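Side-chain contacts in DNA binding protein (Mycobacterium tuberculosis, PDB 4NB5), which represses transcription as a MarR-type homodimer, binding promoter DNA to control its own expression and that of MmpS-MmpL transport systems: residues B[36-41]-B[58-63]; B[40-45]-B[49-54]; B[80-85]-B[91-96]; B[116-121]-B[134-139]. One frame throughout, in Å; residues are numbered along the deposited sequence.

Interaction 1 of 4, residues B[36-41]-B[58-63]; sequences AGRLLG and TALAAS
The guanidinium of R38 meets L60 on two of its sides. Over one face lies the methyl CD2 of L60, 3.8 Å above the plane and displaced toward the rim, while at the edge, almost in the plane, sits the carbonyl oxygen of the same residue. Both terminal nitrogens grip that single oxygen end-on: R38 NH2 donates to L60 O at 3.0 Å and R38 NH1 at 3.1 Å. The two approaches differ. NH1 arrives in the carbonyl plane on a lone pair, whereas NH2 stands above that plane, and both bonds are bent, with N-H...O angles near 145°. A bend at chi3 (66°) in the otherwise drawn-out arginine chain turns the group end-on to the loop. Water 1 donates to A61 O at 2.7 Å and is held weakly by R38 NH1, extending the grip by one residue. L60 CD1 packs on the helix backbone at L39 CA (3.8 Å) and against L39 CD1 (4.1 Å), the two leucine side chains crossing at about a right angle; L39 also leans on L74 of helix 64-77. The oxygen gripped by R38 is that of L60, just before A61, whose positive phi marks a Schellman motif. S63 then N-caps helix 64-77, and the motif opens the turn between helices 53-59 and 64-77, the inferred helix-turn-helix of the winged MarR-type DNA-binding domain.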
loop_
_atom_site.group_PDB
_atom_site.type_symbol
_atom_site.label_atom_id
_atom_site.label_comp_id
_atom_site.label_asym_id
_atom_site.label_seq_id
_atom_site.Cartn_x
_atom_site.Cartn_y
_atom_site.Cartn_z
ATOM N N ALA B 36 -6.052 -18.531 -2.344
ATOM C CA ALA B 36 -5.922 -17.117 -2.673
ATOM C C ALA B 36 -6.136 -16.877 -4.168
ATOM O O ALA B 36 -6.819 -15.933 -4.553
ATOM C CB ALA B 36 -4.562 -16.596 -2.243
ATOM N N GLY B 37 -5.532 -17.720 -5.001
ATOM C CA GLY B 37 -5.708 -17.621 -6.438
ATOM C C GLY B 37 -7.152 -17.832 -6.866
ATOM O O GLY B 37 -7.673 -17.101 -7.709
ATOM N N ARG B 38 -7.791 -18.852 -6.296
ATOM C CA ARG B 38 -9.190 -19.146 -6.618
ATOM C C ARG B 38 -10.105 -18.013 -6.175
ATOM O O ARG B 38 -11.031 -17.634 -6.897
ATOM C CB ARG B 38 -9.620 -20.473 -5.981
ATOM C CG ARG B 38 -8.914 -21.688 -6.564
ATOM C CD ARG B 38 -9.257 -22.963 -5.788
ATOM N NE ARG B 38 -10.669 -23.315 -5.942
ATOM C CZ ARG B 38 -11.494 -23.649 -4.950
ATOM N NH1 ARG B 38 -11.079 -23.693 -3.688
ATOM N NH2 ARG B 38 -12.756 -23.945 -5.232
ATOM N N LEU B 39 -9.835 -17.464 -4.990
ATOM C CA LEU B 39 -10.592 -16.325 -4.479
ATOM C C LEU B 39 -10.464 -15.094 -5.380
ATOM O O LEU B 39 -11.465 -14.437 -5.690
ATOM C CB LEU B 39 -10.177 -15.997 -3.042
ATOM C CG LEU B 39 -10.861 -14.771 -2.439
ATOM C CD1 LEU B 39 -12.373 -14.902 -2.492
ATOM C CD2 LEU B 39 -10.398 -14.552 -1.005
ATOM N N LEU B 40 -9.243 -14.786 -5.820
ATOM C CA LEU B 40 -9.049 -13.666 -6.728
ATOM C C LEU B 40 -9.784 -13.932 -8.039
ATOM O O LEU B 40 -10.466 -13.061 -8.566
ATOM C CB LEU B 40 -7.564 -13.426 -6.981
ATOM C CG LEU B 40 -7.229 -12.284 -7.946
ATOM C CD1 LEU B 40 -7.850 -10.970 -7.499
ATOM C CD2 LEU B 40 -5.729 -12.126 -8.105
ATOM N N GLY B 41 -9.650 -15.146 -8.563
ATOM C CA GLY B 41 -10.353 -15.510 -9.779
ATOM C C GLY B 41 -11.863 -15.356 -9.647
ATOM O O GLY B 41 -12.520 -14.806 -10.530
ATOM N N THR B 58 -18.923 -20.791 0.403
ATOM C CA THR B 58 -19.805 -21.752 -0.253
ATOM C C THR B 58 -19.354 -22.035 -1.687
ATOM O O THR B 58 -19.218 -23.192 -2.092
ATOM C CB THR B 58 -21.260 -21.249 -0.265
ATOM O OG1 THR B 58 -21.758 -21.213 1.075
ATOM C CG2 THR B 58 -22.145 -22.166 -1.092
ATOM N N ALA B 59 -19.103 -20.967 -2.435
ATOM C CA ALA B 59 -18.746 -21.063 -3.849
ATOM C C ALA B 59 -17.444 -21.830 -4.063
ATOM O O ALA B 59 -17.303 -22.572 -5.045
ATOM C CB ALA B 59 -18.629 -19.661 -4.445
ATOM N N LEU B 60 -16.498 -21.641 -3.150
ATOM C CA LEU B 60 -15.155 -22.204 -3.285
ATOM C C LEU B 60 -14.950 -23.477 -2.456
ATOM O O LEU B 60 -13.844 -24.014 -2.399
ATOM C CB LEU B 60 -14.118 -21.144 -2.885
ATOM C CG LEU B 60 -14.163 -19.884 -3.748
ATOM C CD1 LEU B 60 -13.200 -18.814 -3.228
ATOM C CD2 LEU B 60 -13.857 -20.231 -5.198
ATOM N N ALA B 61 -16.014 -23.959 -1.816
ATOM C CA ALA B 61 -15.917 -25.151 -0.983
ATOM C C ALA B 61 -14.790 -24.978 0.032
ATOM O O ALA B 61 -13.974 -25.876 0.225
ATOM C CB ALA B 61 -15.675 -26.386 -1.841
ATOM N N ALA B 62 -14.755 -23.811 0.666
ATOM C CA ALA B 62 -13.681 -23.474 1.588
ATOM C C ALA B 62 -14.200 -23.219 3.001
ATOM O O ALA B 62 -15.399 -23.017 3.213
ATOM C CB ALA B 62 -12.923 -22.255 1.074
ATOM N N SER B 63 -13.285 -23.229 3.967
ATOM C CA SER B 63 -13.622 -22.904 5.347
ATOM C C SER B 63 -13.663 -21.393 5.536
ATOM O O SER B 63 -13.071 -20.647 4.753
ATOM C CB SER B 63 -12.594 -23.512 6.299
ATOM O OG SER B 63 -11.331 -22.896 6.143
HETATM O O HOH W 1 -11.670 -25.900 -1.245
#

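Interaction 2 of 4, residues B[40-45]-B[49-54]; sequences LGWLLV and ERQSSE
W42 and Q51 meet where helix 34-45 faces the short strand 51-52 leading into the helix-turn-helix of this winged MarR-type domain. The direct polar link is one hydrogen bond, W42 NE1 to Q51 OE1, 2.9 Å long and nearly straight at 173°. The oxygen lies in the indole plane, at the ring edge, but the donor stands well above the amide's carbonyl plane, so the bond uses no lone-pair direction; ring and amide are turned 66° apart. The glutamine chain folds at chi2 (-89°), which brings OE1 to the NE1 edge of the indole. The other end of this amide is also held, NE2 donating to the carbonyl of P48, so its rotation is fixed from both sides. Apolar packing is slight. L43 CD2 rests 4.0 Å from Q51 CG, the two side chains sliding past each other in opposite directions, and the same methyl lies beside the backbone oxygen of E49. W42 is also packed on L56 and A59 of helix 53-59. The E49 carboxylate pairs with R94 on the neighbouring strand, though the atoms are modelled too close for the geometry to be trusted. R135 of the second subunit makes a hydrogen bond to the backbone carbonyl of L43. Water 2 donates to both backbone oxygens, L43 O at 2.8 Å and E49 O at 2.7 Å.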
loop_
_atom_site.group_PDB
_atom_site.type_symbol
_atom_site.label_atom_id
_atom_site.label_comp_id
_atom_site.label_asym_id
_atom_site.label_seq_id
_atom_site.Cartn_x
_atom_site.Cartn_y
_atom_site.Cartn_z
ATOM N N LEU B 40 -9.243 -14.786 -5.820
ATOM C CA LEU B 40 -9.049 -13.666 -6.728
ATOM C C LEU B 40 -9.784 -13.932 -8.039
ATOM O O LEU B 40 -10.466 -13.061 -8.566
ATOM C CB LEU B 40 -7.564 -13.426 -6.981
ATOM C CG LEU B 40 -7.229 -12.284 -7.946
ATOM C CD1 LEU B 40 -7.850 -10.970 -7.499
ATOM C CD2 LEU B 40 -5.729 -12.126 -8.105
ATOM N N GLY B 41 -9.650 -15.146 -8.563
ATOM C CA GLY B 41 -10.353 -15.510 -9.779
ATOM C C GLY B 41 -11.863 -15.356 -9.647
ATOM O O GLY B 41 -12.520 -14.806 -10.530
ATOM N N TRP B 42 -12.417 -15.849 -8.547
ATOM C CA TRP B 42 -13.843 -15.722 -8.300
ATOM C C TRP B 42 -14.274 -14.250 -8.276
ATOM O O TRP B 42 -15.278 -13.880 -8.878
ATOM C CB TRP B 42 -14.229 -16.411 -6.988
ATOM C CG TRP B 42 -15.706 -16.379 -6.718
ATOM C CD1 TRP B 42 -16.358 -15.561 -5.844
ATOM C CD2 TRP B 42 -16.712 -17.205 -7.325
ATOM N NE1 TRP B 42 -17.709 -15.826 -5.868
ATOM C CE2 TRP B 42 -17.947 -16.823 -6.766
ATOM C CE3 TRP B 42 -16.679 -18.228 -8.273
ATOM C CZ2 TRP B 42 -19.145 -17.436 -7.136
ATOM C CZ3 TRP B 42 -17.877 -18.830 -8.640
ATOM C CH2 TRP B 42 -19.090 -18.428 -8.073
ATOM N N LEU B 43 -13.512 -13.401 -7.593
ATOM C CA LEU B 43 -13.906 -11.991 -7.481
ATOM C C LEU B 43 -13.744 -11.227 -8.790
ATOM O O LEU B 43 -14.275 -10.126 -8.941
ATOM C CB LEU B 43 -13.136 -11.306 -6.345
ATOM C CG LEU B 43 -13.548 -11.773 -4.949
ATOM C CD1 LEU B 43 -12.565 -11.294 -3.907
ATOM C CD2 LEU B 43 -14.955 -11.283 -4.602
ATOM N N LEU B 44 -13.025 -11.815 -9.741
ATOM C CA LEU B 44 -12.897 -11.253 -11.078
ATOM C C LEU B 44 -14.097 -11.552 -11.981
ATOM O O LEU B 44 -14.324 -10.847 -12.954
ATOM C CB LEU B 44 -11.629 -11.793 -11.744
ATOM C CG LEU B 44 -10.381 -11.003 -11.374
ATOM C CD1 LEU B 44 -9.149 -11.865 -11.526
ATOM C CD2 LEU B 44 -10.243 -9.772 -12.224
ATOM N N VAL B 45 -14.858 -12.599 -11.667
ATOM C CA VAL B 45 -15.928 -13.033 -12.565
ATOM C C VAL B 45 -17.301 -13.132 -11.916
ATOM O O VAL B 45 -18.290 -13.309 -12.617
ATOM C CB VAL B 45 -15.625 -14.407 -13.207
ATOM C CG1 VAL B 45 -14.398 -14.314 -14.096
ATOM C CG2 VAL B 45 -15.451 -15.477 -12.141
ATOM N N GLU B 49 -20.622 -8.279 -8.079
ATOM C CA GLU B 49 -19.207 -8.137 -7.785
ATOM C C GLU B 49 -18.920 -8.260 -6.295
ATOM O O GLU B 49 -17.919 -8.856 -5.906
ATOM C CB GLU B 49 -18.685 -6.813 -8.338
ATOM C CG GLU B 49 -18.839 -6.720 -9.845
ATOM C CD GLU B 49 -18.244 -5.459 -10.431
ATOM O OE1 GLU B 49 -17.472 -4.776 -9.728
ATOM O OE2 GLU B 49 -18.556 -5.151 -11.601
ATOM N N ARG B 50 -19.790 -7.718 -5.450
ATOM C CA ARG B 50 -19.581 -7.860 -4.019
ATOM C C ARG B 50 -20.113 -9.206 -3.512
ATOM O O ARG B 50 -21.202 -9.636 -3.884
ATOM C CB ARG B 50 -20.218 -6.698 -3.251
ATOM C CG ARG B 50 -21.663 -6.908 -2.876
ATOM C CD ARG B 50 -22.102 -5.856 -1.879
ATOM N NE ARG B 50 -23.417 -6.152 -1.326
ATOM C CZ ARG B 50 -23.976 -5.476 -0.330
ATOM N NH1 ARG B 50 -23.333 -4.458 0.229
ATOM N NH2 ARG B 50 -25.179 -5.820 0.109
ATOM N N GLN B 51 -19.323 -9.858 -2.666
ATOM C CA GLN B 51 -19.652 -11.178 -2.136
ATOM C C GLN B 51 -19.444 -11.216 -0.628
ATOM O O GLN B 51 -18.442 -10.702 -0.120
ATOM C CB GLN B 51 -18.746 -12.240 -2.769
ATOM C CG GLN B 51 -18.831 -12.323 -4.276
ATOM C CD GLN B 51 -19.911 -13.276 -4.742
ATOM O OE1 GLN B 51 -19.874 -14.468 -4.430
ATOM N NE2 GLN B 51 -20.874 -12.762 -5.489
ATOM N N SER B 52 -20.365 -11.857 0.088
ATOM C CA SER B 52 -20.200 -12.049 1.525
ATOM C C SER B 52 -19.212 -13.165 1.825
ATOM O O SER B 52 -18.963 -14.038 0.988
ATOM C CB SER B 52 -21.544 -12.390 2.170
ATOM O OG SER B 52 -21.903 -13.732 1.889
ATOM N N SER B 53 -18.659 -13.148 3.033
ATOM C CA SER B 53 -17.730 -14.185 3.466
ATOM C C SER B 53 -18.352 -15.574 3.315
ATOM O O SER B 53 -17.700 -16.521 2.859
ATOM C CB SER B 53 -17.323 -13.957 4.925
ATOM O OG SER B 53 -16.476 -12.830 5.046
ATOM N N GLU B 54 -19.626 -15.682 3.680
ATOM C CA GLU B 54 -20.344 -16.949 3.611
ATOM C C GLU B 54 -20.500 -17.410 2.164
ATOM O O GLU B 54 -20.297 -18.586 1.855
ATOM C CB GLU B 54 -21.718 -16.809 4.275
ATOM C CG GLU B 54 -21.671 -16.539 5.785
ATOM C CD GLU B 54 -21.100 -15.171 6.164
ATOM O OE1 GLU B 54 -20.445 -15.085 7.226
ATOM O OE2 GLU B 54 -21.311 -14.183 5.422
HETATM O O HOH W 2 -15.603 -8.404 -7.170
#

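Interaction 3 of 4, residues B[80-85]-B[91-96]; sequences IERLAV and TYFRLR
Strands 80-83 and 92-95 form the antiparallel beta hairpin that is the wing of the DNA-binding domain. Pairs E81-R94 and L83-Y92 are hydrogen-bonded and R82-F93 is non-hydrogen-bonded; the bond from L83 N to Y92 O, at 2.8 Å, is nearly straight (172°). On the face carrying E81, L83, Y92 and R94, the E81 and R94 side chains run side by side in the same direction. Their salt bridge, E81 OE2 to R94 NE, is long at 3.7 Å, with carboxylate and guanidinium 64° apart. Stronger partners lie elsewhere: R94 NE donates to its neighbour's carbonyl, L95 O, at 3.0 Å, its NH1 pairs with E18 of the third subunit, and E81 OE2 accepts from Q22 of the third subunit. L83 CD1 packs on R94 CD at 3.8 Å. On the opposite face R82 and F93 lie alongside each other. The arginine leaves with CG anti to the backbone N (chi1 -170°) and bends at chi3, bringing its guanidinium beside the F93 ring, with F93 CE1 3.6 Å above the guanidinium plane, offset toward the rim, although the two planes are steeply inclined. At the hairpin's base I80 CD1 reaches F93 CD1 (4.2 Å), and I80 and F93 both pack on helix 64-77. One face thus meets the helical core and the other takes polar partners from another subunit, in the wing of a winged helix-turn-helix.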
loop_
_atom_site.group_PDB
_atom_site.type_symbol
_atom_site.label_atom_id
_atom_site.label_comp_id
_atom_site.label_asym_id
_atom_site.label_seq_id
_atom_site.Cartn_x
_atom_site.Cartn_y
_atom_site.Cartn_z
ATOM N N ILE B 80 -8.157 -6.561 -3.604
ATOM C CA ILE B 80 -9.546 -6.550 -3.156
ATOM C C ILE B 80 -9.747 -5.652 -1.947
ATOM O O ILE B 80 -8.787 -5.196 -1.328
ATOM C CB ILE B 80 -10.066 -7.976 -2.837
ATOM C CG1 ILE B 80 -9.537 -8.472 -1.487
ATOM C CG2 ILE B 80 -9.710 -8.928 -3.970
ATOM C CD1 ILE B 80 -10.108 -9.839 -1.067
ATOM N N GLU B 81 -11.012 -5.388 -1.638
ATOM C CA GLU B 81 -11.363 -4.522 -0.523
ATOM C C GLU B 81 -12.453 -5.151 0.322
ATOM O O GLU B 81 -13.271 -5.938 -0.163
ATOM C CB GLU B 81 -11.833 -3.162 -1.025
ATOM C CG GLU B 81 -13.057 -3.221 -1.910
ATOM C CD GLU B 81 -13.272 -1.944 -2.699
ATOM O OE1 GLU B 81 -12.383 -1.072 -2.675
ATOM O OE2 GLU B 81 -14.332 -1.817 -3.347
ATOM N N ARG B 82 -12.434 -4.792 1.597
ATOM C CA ARG B 82 -13.473 -5.153 2.538
ATOM C C ARG B 82 -14.560 -4.091 2.465
ATOM O O ARG B 82 -14.267 -2.900 2.334
ATOM C CB ARG B 82 -12.865 -5.199 3.939
ATOM C CG ARG B 82 -13.749 -5.796 5.019
ATOM C CD ARG B 82 -13.027 -5.785 6.362
ATOM N NE ARG B 82 -11.744 -6.486 6.295
ATOM C CZ ARG B 82 -11.590 -7.793 6.477
ATOM N NH1 ARG B 82 -12.639 -8.564 6.745
ATOM N NH2 ARG B 82 -10.384 -8.339 6.393
ATOM N N LEU B 83 -15.814 -4.523 2.519
ATOM C CA LEU B 83 -16.934 -3.604 2.595
ATOM C C LEU B 83 -17.858 -4.032 3.727
ATOM O O LEU B 83 -17.875 -5.198 4.127
ATOM C CB LEU B 83 -17.696 -3.573 1.273
ATOM C CG LEU B 83 -16.988 -2.899 0.097
ATOM C CD1 LEU B 83 -17.895 -2.896 -1.122
ATOM C CD2 LEU B 83 -16.577 -1.477 0.445
ATOM N N ALA B 84 -18.613 -3.074 4.251
ATOM C CA ALA B 84 -19.550 -3.341 5.333
ATOM C C ALA B 84 -20.716 -2.368 5.242
ATOM O O ALA B 84 -20.568 -1.259 4.724
ATOM C CB ALA B 84 -18.852 -3.217 6.681
ATOM N N VAL B 85 -21.873 -2.801 5.737
ATOM C CA VAL B 85 -23.087 -1.989 5.732
ATOM C C VAL B 85 -23.629 -1.906 7.155
ATOM O O VAL B 85 -23.741 -2.917 7.842
ATOM C CB VAL B 85 -24.170 -2.593 4.807
ATOM C CG1 VAL B 85 -25.331 -1.630 4.643
ATOM C CG2 VAL B 85 -23.578 -2.942 3.446
ATOM N N THR B 91 -19.655 -9.720 6.601
ATOM C CA THR B 91 -18.471 -9.148 5.970
ATOM C C THR B 91 -18.558 -9.359 4.459
ATOM O O THR B 91 -18.807 -10.472 4.006
ATOM C CB THR B 91 -17.186 -9.816 6.489
ATOM O OG1 THR B 91 -17.075 -9.621 7.904
ATOM C CG2 THR B 91 -15.956 -9.233 5.801
ATOM N N TYR B 92 -18.375 -8.291 3.686
ATOM C CA TYR B 92 -18.358 -8.402 2.227
ATOM C C TYR B 92 -16.975 -8.090 1.671
ATOM O O TYR B 92 -16.223 -7.304 2.246
ATOM C CB TYR B 92 -19.359 -7.445 1.589
ATOM C CG TYR B 92 -20.794 -7.757 1.916
ATOM C CD1 TYR B 92 -21.514 -8.669 1.160
ATOM C CD2 TYR B 92 -21.430 -7.132 2.978
ATOM C CE1 TYR B 92 -22.832 -8.953 1.455
ATOM C CE2 TYR B 92 -22.747 -7.410 3.282
ATOM C CZ TYR B 92 -23.442 -8.321 2.518
ATOM O OH TYR B 92 -24.756 -8.599 2.821
ATOM N N PHE B 93 -16.649 -8.708 0.540
ATOM C CA PHE B 93 -15.433 -8.366 -0.187
ATOM C C PHE B 93 -15.782 -8.093 -1.631
ATOM O O PHE B 93 -16.789 -8.578 -2.153
ATOM C CB PHE B 93 -14.404 -9.496 -0.128
ATOM C CG PHE B 93 -13.932 -9.806 1.253
ATOM C CD1 PHE B 93 -12.978 -9.014 1.872
ATOM C CD2 PHE B 93 -14.453 -10.884 1.945
ATOM C CE1 PHE B 93 -12.544 -9.305 3.153
ATOM C CE2 PHE B 93 -14.029 -11.174 3.224
ATOM C CZ PHE B 93 -13.073 -10.386 3.829
ATOM N N ARG B 94 -14.909 -7.327 -2.265
ATOM C CA ARG B 94 -15.099 -6.956 -3.640
ATOM C C ARG B 94 -13.742 -6.693 -4.293
ATOM O O ARG B 94 -12.852 -6.229 -3.665
ATOM C CB ARG B 94 -15.812 -5.648 -3.610
ATOM C CG ARG B 94 -16.609 -5.297 -4.739
ATOM C CD ARG B 94 -16.768 -3.799 -4.659
ATOM N NE ARG B 94 -16.249 -3.598 -5.906
ATOM C CZ ARG B 94 -16.960 -3.515 -6.973
ATOM N NH1 ARG B 94 -18.238 -3.447 -6.958
ATOM N NH2 ARG B 94 -16.314 -3.480 -8.041
ATOM N N LEU B 95 -13.627 -7.015 -5.555
ATOM C CA LEU B 95 -12.433 -6.625 -6.277
ATOM C C LEU B 95 -12.366 -5.111 -6.309
ATOM O O LEU B 95 -13.377 -4.430 -6.500
ATOM C CB LEU B 95 -12.479 -7.165 -7.701
ATOM C CG LEU B 95 -11.167 -7.120 -8.466
ATOM C CD1 LEU B 95 -10.249 -8.247 -8.020
ATOM C CD2 LEU B 95 -11.438 -7.195 -9.960
ATOM N N ARG B 96 -11.175 -4.567 -6.127
ATOM C CA ARG B 96 -11.020 -3.124 -6.148
ATOM C C ARG B 96 -11.178 -2.570 -7.554
ATOM O O ARG B 96 -10.900 -3.248 -8.537
ATOM C CB ARG B 96 -9.660 -2.725 -5.578
ATOM C CG ARG B 96 -9.734 -2.197 -4.162
ATOM C CD ARG B 96 -8.856 -0.974 -3.995
ATOM N NE ARG B 96 -7.516 -1.325 -3.555
ATOM C CZ ARG B 96 -6.459 -0.523 -3.643
ATOM N NH1 ARG B 96 -6.562 0.687 -4.185
ATOM N NH2 ARG B 96 -5.286 -0.949 -3.206
#

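Interaction 4 of 4, residues B[116-121]-B[134-139]; sequences DLADVG and RRLREM
L136 and M139 come down on A118 and G121 to close two antiparallel helices on each other. The L136 side chain does most of this. Its CD1 lies 3.4 Å from G121 C, tight against the backbone of a residue without a side chain, and its other methyl, CD2, rests over the preceding turn, 4.1 Å from A118 O. The A118 methyl, CB, meets M139 SD at 4.0 Å. The methionine gets there by being fully extended: CG is trans across the CA-CB bond to the amide nitrogen (chi1 175°) and the remaining torsions stay close to 180°, so the sulfur reaches across to helix 116-121. The segment axes approach to 9.2 Å at 160°, a helical hairpin formed by the end of helix 99-124 and the start of helix 134-159, part of the dimerisation region of the MarR fold. Further out, L136 also touches L122 and M139 touches L114, both on helix 99-124. Within helix 134-159, R134 NE forms a salt bridge with E138 OE2 at 3.0 Å, one turn on. Beyond these, R135 NH2 bonds to C46 O of the second subunit, and M139 packs on F100 of that subunit.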
loop_
_atom_site.group_PDB
_atom_site.type_symbol
_atom_site.label_atom_id
_atom_site.label_comp_id
_atom_site.label_asym_id
_atom_site.label_seq_id
_atom_site.Cartn_x
_atom_site.Cartn_y
_atom_site.Cartn_z
ATOM N N ASP B 116 15.358 -0.175 0.714
ATOM C CA ASP B 116 15.784 0.147 2.065
ATOM C C ASP B 116 16.558 -1.028 2.662
ATOM O O ASP B 116 17.535 -0.839 3.391
ATOM C CB ASP B 116 14.576 0.499 2.943
ATOM C CG ASP B 116 14.090 1.926 2.725
ATOM O OD1 ASP B 116 14.879 2.766 2.237
ATOM O OD2 ASP B 116 12.911 2.211 3.045
ATOM N N LEU B 117 16.123 -2.246 2.359
ATOM C CA LEU B 117 16.831 -3.425 2.850
ATOM C C LEU B 117 18.219 -3.526 2.227
ATOM O O LEU B 117 19.176 -3.931 2.888
ATOM C CB LEU B 117 16.022 -4.705 2.604
ATOM C CG LEU B 117 14.763 -4.810 3.474
ATOM C CD1 LEU B 117 13.911 -6.010 3.104
ATOM C CD2 LEU B 117 15.131 -4.875 4.956
ATOM N N ALA B 118 18.342 -3.151 0.959
ATOM C CA ALA B 118 19.644 -3.205 0.306
ATOM C C ALA B 118 20.599 -2.260 1.022
ATOM O O ALA B 118 21.787 -2.564 1.177
ATOM C CB ALA B 118 19.531 -2.850 -1.154
ATOM N N ASP B 119 20.077 -1.123 1.483
ATOM C CA ASP B 119 20.895 -0.166 2.230
ATOM C C ASP B 119 21.390 -0.757 3.556
ATOM O O ASP B 119 22.530 -0.504 3.965
ATOM C CB ASP B 119 20.119 1.135 2.498
ATOM C CG ASP B 119 19.893 1.962 1.245
ATOM O OD1 ASP B 119 20.663 1.817 0.270
ATOM O OD2 ASP B 119 18.936 2.767 1.244
ATOM N N VAL B 120 20.543 -1.539 4.222
ATOM C CA VAL B 120 20.925 -2.237 5.445
ATOM C C VAL B 120 22.087 -3.168 5.147
ATOM O O VAL B 120 23.065 -3.223 5.892
ATOM C CB VAL B 120 19.761 -3.077 6.010
ATOM C CG1 VAL B 120 20.232 -3.978 7.163
ATOM C CG2 VAL B 120 18.615 -2.175 6.466
ATOM N N GLY B 121 21.965 -3.916 4.054
ATOM C CA GLY B 121 23.000 -4.854 3.667
ATOM C C GLY B 121 24.307 -4.157 3.334
ATOM O O GLY B 121 25.388 -4.635 3.703
ATOM N N ARG B 134 28.947 -5.494 -4.629
ATOM C CA ARG B 134 28.454 -5.277 -5.979
ATOM C C ARG B 134 27.012 -5.761 -6.172
ATOM O O ARG B 134 26.207 -5.069 -6.786
ATOM C CB ARG B 134 29.345 -5.965 -7.004
ATOM C CG ARG B 134 28.973 -5.641 -8.435
ATOM C CD ARG B 134 29.749 -6.502 -9.420
ATOM N NE ARG B 134 29.386 -6.215 -10.807
ATOM C CZ ARG B 134 29.810 -6.915 -11.857
ATOM N NH1 ARG B 134 30.614 -7.958 -11.691
ATOM N NH2 ARG B 134 29.423 -6.572 -13.078
ATOM N N ARG B 135 26.696 -6.950 -5.672
ATOM C CA ARG B 135 25.342 -7.491 -5.821
ATOM C C ARG B 135 24.285 -6.579 -5.199
ATOM O O ARG B 135 23.227 -6.339 -5.792
ATOM C CB ARG B 135 25.250 -8.879 -5.184
ATOM C CG ARG B 135 26.028 -9.963 -5.916
ATOM C CD ARG B 135 26.336 -11.113 -4.967
ATOM N NE ARG B 135 27.359 -10.727 -3.993
ATOM C CZ ARG B 135 27.709 -11.438 -2.930
ATOM N NH1 ARG B 135 27.121 -12.596 -2.665
ATOM N NH2 ARG B 135 28.666 -10.980 -2.120
ATOM N N LEU B 136 24.562 -6.075 -4.002
ATOM C CA LEU B 136 23.623 -5.189 -3.327
ATOM C C LEU B 136 23.489 -3.858 -4.052
ATOM O O LEU B 136 22.393 -3.297 -4.120
ATOM C CB LEU B 136 24.046 -4.938 -1.886
ATOM C CG LEU B 136 23.744 -6.064 -0.897
ATOM C CD1 LEU B 136 24.525 -5.836 0.386
ATOM C CD2 LEU B 136 22.259 -6.176 -0.594
ATOM N N ARG B 137 24.600 -3.333 -4.566
ATOM C CA ARG B 137 24.539 -2.074 -5.302
ATOM C C ARG B 137 23.674 -2.232 -6.545
ATOM O O ARG B 137 22.884 -1.341 -6.875
ATOM C CB ARG B 137 25.931 -1.570 -5.690
ATOM C CG ARG B 137 26.734 -1.041 -4.523
ATOM C CD ARG B 137 27.958 -0.234 -4.988
ATOM N NE ARG B 137 28.905 -1.046 -5.754
ATOM C CZ ARG B 137 29.870 -1.797 -5.217
ATOM N NH1 ARG B 137 30.037 -1.850 -3.905
ATOM N NH2 ARG B 137 30.675 -2.502 -5.998
ATOM N N GLU B 138 23.826 -3.358 -7.237
ATOM C CA GLU B 138 23.035 -3.650 -8.429
ATOM C C GLU B 138 21.547 -3.762 -8.089
ATOM O O GLU B 138 20.695 -3.241 -8.814
ATOM C CB GLU B 138 23.535 -4.931 -9.108
ATOM C CG GLU B 138 24.902 -4.785 -9.786
ATOM C CD GLU B 138 25.419 -6.086 -10.389
ATOM O OE1 GLU B 138 24.841 -7.160 -10.109
ATOM O OE2 GLU B 138 26.412 -6.031 -11.144
ATOM N N MET B 139 21.245 -4.445 -6.989
ATOM C CA MET B 139 19.877 -4.564 -6.481
ATOM C C MET B 139 19.285 -3.182 -6.223
ATOM O O MET B 139 18.208 -2.835 -6.724
ATOM C CB MET B 139 19.904 -5.338 -5.168
ATOM C CG MET B 139 18.578 -5.444 -4.436
ATOM S SD MET B 139 18.792 -6.328 -2.877
ATOM C CE MET B 139 17.126 -6.291 -2.201
#

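In the fold
Interactions 1, 2 and 3 cluster in the DNA-binding lobe, while interaction 4 lies on the opposite side of the chain's centre, about 37 to 39 Å from them between centres. Helix 34-45 serves interactions 1 and 2 in turn, and W42 joins them, its CZ2 lying 3.5 Å from A59 CB. Interactions 2 and 3 share a sheet: Q51 O is 2.8 Å from F93 N, probably a hydrogen bond. L40 CD1 meets L95 CD1 at 3.7 Å, tying interaction 1 to the wing. The bound glycerol stearate lies about 12 Å from the L39 side chain and about 8 Å from that of R96. Across the dimer, R135 of interaction 4 reaches the L43 carbonyl of the partner subunit's interaction 2.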